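Local coordinates for protein alpha-/beta-galactoside alpha-2,3-sialyltransferase (Photobacterium phosphoreum, PDB 2ZWI) that probably transfers sialic acid from a CMP-linked donor to galactosides through an alpha-2,3 linkage, as a glycosyltransferase of the GT-B clan, at residues T168-F178 with I191-W200. Sequence-based numbering, arbitrary orientation.
Sequences TTYHMLRADIF and ISNNIKQMKW. With GOL (glycerol), chain H.
In the beta-alpha-beta unit of strand 168-172, helix 185-191 and strand 195-197, Tyr170, His171 and Met172 pair in parallel with Ile195, Lys196 and Gln197 at one margin of a seven-stranded sheet. The backbone bonds run alternately across the pair: Tyr170 N to Asn194 O (2.7 Å), Lys196 N to Tyr170 O, Met172 N to Lys196 O, and Met198 N to Met172 O, which carries the pairing past the strand end. On the face of Tyr170 and Met172, both branches of Ile195 reach Met172 SD, CD1 at 3.5 Å; CD1 also meets Tyr170 CB, and CG2, anti to the backbone N, presses tightly on Ala175 CB at 3.4 Å. Ile191 divides its contacts: CG2 approaches Tyr170 CE2, and CD1 reaches Phe178 CZ at 3.6 Å. On the other face, the extended Lys196 chain runs beside His171 and brings CD near Thr169 CG2, which lies over one face of the imidazole, offset toward the rim.

At the end of its strand, Gln197 holds the turn after strand 168-172 with both ends of its amide. CG lies anti to the backbone N (chi1 170°), and the bend at chi2 (58°) turns the amide toward residues 173-175, with Leu173 O close to the amide plane. NE2 gives a nearly straight bond to Leu173 O (3.0 Å), arriving from above that carbonyl's plane, and a second to Met198 O; OE1 accepts from Ala175 N (2.9 Å). Leu173 O also accepts from glycerol O3, which takes a hydrogen bond from Trp200 NE1. The Trp200 side chain lies about 4 Å from that of Glu306 and the Leu173 side chain about 7 Å from bound CMP, beside the nucleotide site; C-terminal strand ends facing the cleft characterise the Rossmann-like domains of GT-B glycosyltransferases.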
ATOM      1  N   THR A 168       9.269 -16.878   1.553  1.00 10.27           N
ATOM      2  CA  THR A 168       8.458 -15.704   1.212  1.00  9.88           C
ATOM      3  C   THR A 168       7.782 -15.142   2.457  1.00  9.39           C
ATOM      4  O   THR A 168       7.226 -15.892   3.276  1.00  9.19           O
ATOM      5  CB  THR A 168       7.349 -16.056   0.191  1.00 10.05           C
ATOM      6  OG1 THR A 168       7.934 -16.582  -0.996  1.00 11.06           O
ATOM      7  CG2 THR A 168       6.534 -14.849  -0.183  1.00 10.35           C
ATOM      8  N   THR A 169       7.831 -13.827   2.591  1.00  8.60           N
ATOM      9  CA  THR A 169       6.993 -13.124   3.568  1.00  8.16           C
ATOM     10  C   THR A 169       6.013 -12.182   2.854  1.00  7.84           C
ATOM     11  O   THR A 169       6.393 -11.461   1.933  1.00  7.41           O
ATOM     12  CB  THR A 169       7.833 -12.376   4.617  1.00  8.66           C
ATOM     13  OG1 THR A 169       8.585 -13.328   5.391  1.00  9.37           O
ATOM     14  CG2 THR A 169       6.950 -11.564   5.565  1.00  8.03           C
ATOM     15  N   TYR A 170       4.744 -12.239   3.266  1.00  7.95           N
ATOM     16  CA  TYR A 170       3.714 -11.310   2.773  1.00  7.87           C
ATOM     17  C   TYR A 170       3.452 -10.261   3.835  1.00  8.02           C
ATOM     18  O   TYR A 170       2.896 -10.554   4.904  1.00  8.37           O
ATOM     19  CB  TYR A 170       2.422 -12.041   2.416  1.00  7.40           C
ATOM     20  CG  TYR A 170       2.562 -12.847   1.152  1.00  8.17           C
ATOM     21  CD1 TYR A 170       2.510 -12.214  -0.094  1.00  7.88           C
ATOM     22  CD2 TYR A 170       2.782 -14.213   1.192  1.00  7.57           C
ATOM     23  CE1 TYR A 170       2.667 -12.914  -1.251  1.00  8.58           C
ATOM     24  CE2 TYR A 170       2.932 -14.950   0.008  1.00  9.19           C
ATOM     25  CZ  TYR A 170       2.878 -14.279  -1.208  1.00  8.38           C
ATOM     26  OH  TYR A 170       3.015 -14.946  -2.394  1.00  7.41           O
ATOM     27  N   HIS A 171       3.879  -9.041   3.545  1.00  7.87           N
ATOM     28  CA  HIS A 171       3.609  -7.924   4.431  1.00  7.78           C
ATOM     29  C   HIS A 171       2.241  -7.366   4.049  1.00  8.40           C
ATOM     30  O   HIS A 171       2.061  -6.847   2.942  1.00  8.89           O
ATOM     31  CB  HIS A 171       4.697  -6.884   4.279  1.00  7.47           C
ATOM     32  CG  HIS A 171       6.078  -7.418   4.512  1.00  6.73           C
ATOM     33  ND1 HIS A 171       6.809  -7.116   5.638  1.00  7.17           N
ATOM     34  CD2 HIS A 171       6.862  -8.228   3.764  1.00  5.25           C
ATOM     35  CE1 HIS A 171       7.988  -7.707   5.576  1.00  4.27           C
ATOM     36  NE2 HIS A 171       8.048  -8.387   4.445  1.00  8.23           N
ATOM     37  N   MET A 172       1.267  -7.507   4.943  1.00  8.82           N
ATOM     38  CA  MET A 172      -0.114  -7.193   4.584  1.00  9.39           C
ATOM     39  C   MET A 172      -0.685  -5.977   5.299  1.00  9.71           C
ATOM     40  O   MET A 172      -0.485  -5.782   6.499  1.00  8.92           O
ATOM     41  CB  MET A 172      -1.024  -8.398   4.844  1.00  9.60           C
ATOM     42  CG  MET A 172      -0.665  -9.668   4.057  1.00  9.56           C
ATOM     43  SD  MET A 172      -1.883 -10.972   4.355  1.00 10.39           S
ATOM     44  CE  MET A 172      -3.281 -10.309   3.426  1.00  9.75           C
ATOM     45  N   LEU A 173      -1.437  -5.182   4.551  1.00 10.07           N
ATOM     46  CA  LEU A 173      -2.191  -4.074   5.114  1.00 11.31           C
ATOM     47  C   LEU A 173      -3.008  -4.513   6.306  1.00 11.72           C
ATOM     48  O   LEU A 173      -3.010  -3.852   7.338  1.00 11.46           O
ATOM     49  CB  LEU A 173      -3.123  -3.500   4.051  1.00 11.29           C
ATOM     50  CG  LEU A 173      -2.927  -2.095   3.496  1.00 13.77           C
ATOM     51  CD1 LEU A 173      -1.643  -1.391   3.940  1.00 14.88           C
ATOM     52  CD2 LEU A 173      -3.120  -2.085   1.986  1.00 12.59           C
ATOM     53  N   ARG A 174      -3.701  -5.639   6.157  1.00 11.96           N
ATOM     54  CA  ARG A 174      -4.536  -6.160   7.225  1.00 12.94           C
ATOM     55  C   ARG A 174      -4.394  -7.674   7.244  1.00 12.85           C
ATOM     56  O   ARG A 174      -5.188  -8.388   6.633  1.00 13.01           O
ATOM     57  CB  ARG A 174      -6.014  -5.742   7.027  1.00 12.96           C
ATOM     58  CG  ARG A 174      -6.322  -4.252   7.256  1.00 14.06           C
ATOM     59  CD  ARG A 174      -6.162  -3.837   8.747  1.00 14.91           C
ATOM     60  NE  ARG A 174      -7.064  -4.574   9.634  1.00 15.06           N
ATOM     61  CZ  ARG A 174      -8.271  -4.157  10.000  1.00 13.84           C
ATOM     62  NH1 ARG A 174      -8.729  -2.990   9.590  1.00 12.68           N
ATOM     63  NH2 ARG A 174      -9.014  -4.909  10.794  1.00 15.45           N
ATOM     64  N   ALA A 175      -3.358  -8.151   7.935  1.00 13.15           N
ATOM     65  CA  ALA A 175      -3.118  -9.577   8.113  1.00 13.50           C
ATOM     66  C   ALA A 175      -4.315 -10.295   8.773  1.00 13.99           C
ATOM     67  O   ALA A 175      -4.502 -11.494   8.583  1.00 14.09           O
ATOM     68  CB  ALA A 175      -1.844  -9.794   8.930  1.00 13.41           C
ATOM     69  N   ASP A 176      -5.112  -9.548   9.532  1.00 14.56           N
ATOM     70  CA  ASP A 176      -6.289 -10.092  10.227  1.00 15.51           C
ATOM     71  C   ASP A 176      -7.513 -10.301   9.318  1.00 15.16           C
ATOM     72  O   ASP A 176      -8.599 -10.650   9.805  1.00 14.97           O
ATOM     73  CB  ASP A 176      -6.663  -9.205  11.428  1.00 16.06           C
ATOM     74  CG  ASP A 176      -6.974  -7.769  11.023  1.00 18.08           C
ATOM     75  OD1 ASP A 176      -6.407  -7.286  10.008  1.00 19.95           O
ATOM     76  OD2 ASP A 176      -7.789  -7.114  11.716  1.00 19.36           O
ATOM     77  N   ILE A 177      -7.338 -10.094   8.012  1.00 14.79           N
ATOM     78  CA  ILE A 177      -8.356 -10.472   7.026  1.00 15.07           C
ATOM     79  C   ILE A 177      -8.736 -11.962   7.178  1.00 15.75           C
ATOM     80  O   ILE A 177      -9.892 -12.335   6.980  1.00 15.51           O
ATOM     81  CB  ILE A 177      -7.921 -10.137   5.557  1.00 15.00           C
ATOM     82  CG1 ILE A 177      -9.093 -10.299   4.564  1.00 15.13           C
ATOM     83  CG2 ILE A 177      -6.702 -10.976   5.126  1.00 13.15           C
ATOM     84  CD1 ILE A 177     -10.266  -9.327   4.776  1.00 16.73           C
ATOM     85  N   PHE A 178      -7.764 -12.789   7.560  1.00 16.46           N
ATOM     86  CA  PHE A 178      -7.990 -14.225   7.752  1.00 17.60           C
ATOM     87  C   PHE A 178      -8.692 -14.561   9.065  1.00 19.05           C
ATOM     88  O   PHE A 178      -8.945 -15.738   9.349  1.00 20.15           O
ATOM     89  CB  PHE A 178      -6.673 -14.999   7.637  1.00 17.11           C
ATOM     90  CG  PHE A 178      -6.014 -14.872   6.290  1.00 16.47           C
ATOM     91  CD1 PHE A 178      -6.528 -15.543   5.181  1.00 15.54           C
ATOM     92  CD2 PHE A 178      -4.883 -14.084   6.129  1.00 15.49           C
ATOM     93  CE1 PHE A 178      -5.922 -15.433   3.930  1.00 14.87           C
ATOM     94  CE2 PHE A 178      -4.272 -13.959   4.881  1.00 15.40           C
ATOM     95  CZ  PHE A 178      -4.798 -14.631   3.773  1.00 15.97           C
ATOM     96  N   ILE A 191      -0.445 -19.698   3.575  1.00 15.46           N
ATOM     97  CA  ILE A 191       0.439 -18.616   4.025  1.00 15.70           C
ATOM     98  C   ILE A 191       0.480 -18.282   5.533  1.00 15.67           C
ATOM     99  O   ILE A 191       1.093 -17.292   5.917  1.00 15.50           O
ATOM    100  CB  ILE A 191       0.177 -17.314   3.203  1.00 15.67           C
ATOM    101  CG1 ILE A 191      -1.309 -16.936   3.243  1.00 14.90           C
ATOM    102  CG2 ILE A 191       0.677 -17.491   1.768  1.00 15.61           C
ATOM    103  CD1 ILE A 191      -1.668 -15.671   2.424  1.00 15.94           C
ATOM    104  N   SER A 192      -0.132 -19.102   6.389  1.00 16.34           N
ATOM    105  CA  SER A 192      -0.289 -18.726   7.811  1.00 16.37           C
ATOM    106  C   SER A 192       1.037 -18.412   8.522  1.00 16.02           C
ATOM    107  O   SER A 192       1.089 -17.509   9.374  1.00 16.52           O
ATOM    108  CB  SER A 192      -1.120 -19.764   8.598  1.00 16.59           C
ATOM    109  OG  SER A 192      -0.478 -21.027   8.671  1.00 17.86           O
ATOM    110  N   ASN A 193       2.097 -19.130   8.154  1.00 14.99           N
ATOM    111  CA  ASN A 193       3.428 -18.880   8.726  1.00 15.13           C
ATOM    112  C   ASN A 193       4.248 -17.824   7.974  1.00 14.16           C
ATOM    113  O   ASN A 193       5.372 -17.495   8.373  1.00 13.60           O
ATOM    114  CB  ASN A 193       4.226 -20.182   8.809  1.00 15.72           C
ATOM    115  CG  ASN A 193       3.657 -21.143   9.819  1.00 18.09           C
ATOM    116  OD1 ASN A 193       3.190 -20.741  10.892  1.00 21.25           O
ATOM    117  ND2 ASN A 193       3.704 -22.423   9.493  1.00 19.41           N
ATOM    118  N   ASN A 194       3.672 -17.305   6.891  1.00 13.02           N
ATOM    119  CA  ASN A 194       4.367 -16.405   5.975  1.00 12.75           C
ATOM    120  C   ASN A 194       3.850 -14.957   5.998  1.00 12.58           C
ATOM    121  O   ASN A 194       4.266 -14.146   5.185  1.00 12.71           O
ATOM    122  CB  ASN A 194       4.251 -16.958   4.548  1.00 12.82           C
ATOM    123  CG  ASN A 194       4.620 -18.439   4.456  1.00 14.01           C
ATOM    124  OD1 ASN A 194       5.713 -18.848   4.862  1.00 14.60           O
ATOM    125  ND2 ASN A 194       3.706 -19.244   3.928  1.00 13.89           N
ATOM    126  N   ILE A 195       2.952 -14.642   6.928  1.00 12.09           N
ATOM    127  CA  ILE A 195       2.288 -13.333   6.978  1.00 12.87           C
ATOM    128  C   ILE A 195       2.871 -12.448   8.074  1.00 12.41           C
ATOM    129  O   ILE A 195       3.084 -12.907   9.202  1.00 12.12           O
ATOM    130  CB  ILE A 195       0.761 -13.482   7.258  1.00 12.63           C
ATOM    131  CG1 ILE A 195       0.076 -14.392   6.233  1.00 14.21           C
ATOM    132  CG2 ILE A 195       0.070 -12.126   7.295  1.00 14.76           C
ATOM    133  CD1 ILE A 195       0.086 -13.853   4.817  1.00 17.00           C
ATOM    134  N   LYS A 196       3.133 -11.192   7.722  1.00 12.35           N
ATOM    135  CA  LYS A 196       3.431 -10.122   8.679  1.00 12.59           C
ATOM    136  C   LYS A 196       2.385  -9.028   8.532  1.00 12.37           C
ATOM    137  O   LYS A 196       1.987  -8.704   7.418  1.00 12.32           O
ATOM    138  CB  LYS A 196       4.808  -9.506   8.418  1.00 12.60           C
ATOM    139  CG  LYS A 196       5.967 -10.303   8.985  1.00 13.79           C
ATOM    140  CD  LYS A 196       7.292  -9.641   8.718  1.00 15.30           C
ATOM    141  CE  LYS A 196       8.419 -10.507   9.256  1.00 16.81           C
ATOM    142  NZ  LYS A 196       9.724  -9.858   9.050  1.00 19.52           N
ATOM    143  N   GLN A 197       1.937  -8.489   9.666  1.00 12.19           N
ATOM    144  CA  GLN A 197       1.110  -7.282   9.706  1.00 12.35           C
ATOM    145  C   GLN A 197       2.007  -6.075   9.452  1.00 12.31           C
ATOM    146  O   GLN A 197       3.006  -5.889  10.149  1.00 12.28           O
ATOM    147  CB  GLN A 197       0.399  -7.156  11.068  1.00 12.12           C
ATOM    148  CG  GLN A 197      -0.302  -5.804  11.315  1.00 12.13           C
ATOM    149  CD  GLN A 197      -1.333  -5.496  10.255  1.00 11.61           C
ATOM    150  OE1 GLN A 197      -2.173  -6.335   9.926  1.00 11.17           O
ATOM    151  NE2 GLN A 197      -1.251  -4.306   9.681  1.00 13.61           N
ATOM    152  N   MET A 198       1.672  -5.272   8.440  1.00 11.94           N
ATOM    153  CA  MET A 198       2.394  -4.015   8.212  1.00 12.27           C
ATOM    154  C   MET A 198       2.360  -3.162   9.472  1.00 12.35           C
ATOM    155  O   MET A 198       1.285  -2.959  10.066  1.00 12.30           O
ATOM    156  CB  MET A 198       1.807  -3.216   7.051  1.00 11.59           C
ATOM    157  CG  MET A 198       2.258  -3.677   5.687  1.00 12.34           C
ATOM    158  SD  MET A 198       1.578  -2.597   4.424  1.00 13.11           S
ATOM    159  CE  MET A 198       2.033  -3.443   2.925  1.00 11.55           C
ATOM    160  N   LYS A 199       3.537  -2.691   9.886  1.00 12.33           N
ATOM    161  CA  LYS A 199       3.661  -1.823  11.060  1.00 13.01           C
ATOM    162  C   LYS A 199       3.843  -0.360  10.668  1.00 12.85           C
ATOM    163  O   LYS A 199       4.395  -0.049   9.606  1.00 12.27           O
ATOM    164  CB  LYS A 199       4.809  -2.280  11.969  1.00 13.38           C
ATOM    165  CG  LYS A 199       4.673  -3.724  12.450  1.00 16.20           C
ATOM    166  CD  LYS A 199       3.344  -4.000  13.164  1.00 21.33           C
ATOM    167  CE  LYS A 199       3.331  -3.429  14.573  1.00 24.11           C
ATOM    168  NZ  LYS A 199       2.291  -4.101  15.402  1.00 27.27           N
ATOM    169  N   TRP A 200       3.373   0.534  11.533  1.00 13.07           N
ATOM    170  CA  TRP A 200       3.376   1.965  11.246  1.00 13.38           C
ATOM    171  C   TRP A 200       3.944   2.798  12.405  1.00 13.79           C
ATOM    172  O   TRP A 200       3.890   4.036  12.393  1.00 14.16           O
ATOM    173  CB  TRP A 200       1.959   2.429  10.864  1.00 13.06           C
ATOM    174  CG  TRP A 200       1.424   1.770   9.585  1.00 12.94           C
ATOM    175  CD1 TRP A 200       0.556   0.716   9.501  1.00 12.73           C
ATOM    176  CD2 TRP A 200       1.738   2.134   8.227  1.00 11.76           C
ATOM    177  NE1 TRP A 200       0.311   0.400   8.182  1.00 11.39           N
ATOM    178  CE2 TRP A 200       1.023   1.252   7.380  1.00 12.10           C
ATOM    179  CE3 TRP A 200       2.544   3.121   7.647  1.00 11.35           C
ATOM    180  CZ2 TRP A 200       1.099   1.319   5.987  1.00 12.05           C
ATOM    181  CZ3 TRP A 200       2.631   3.187   6.251  1.00 12.52           C
ATOM    182  CH2 TRP A 200       1.897   2.295   5.439  1.00 12.87           C
TER
HETATM  183  C1  GOL H   7      -4.245  -1.434  10.639  1.00 36.39           C
HETATM  184  O1  GOL H   7      -5.180  -0.703  11.397  1.00 36.20           O
HETATM  185  C2  GOL H   7      -3.419  -0.519   9.741  1.00 36.07           C
HETATM  186  O2  GOL H   7      -2.896   0.545  10.511  1.00 38.32           O
HETATM  187  C3  GOL H   7      -2.252  -1.338   9.202  1.00 35.14           C
HETATM  188  O3  GOL H   7      -2.102  -1.209   7.805  1.00 30.97           O
HETATM  189  O   HOH W   1       8.102 -17.048   5.592  1.00 19.06           O
HETATM  190  O   HOH W   2       8.719 -19.158   3.722  1.00 21.44           O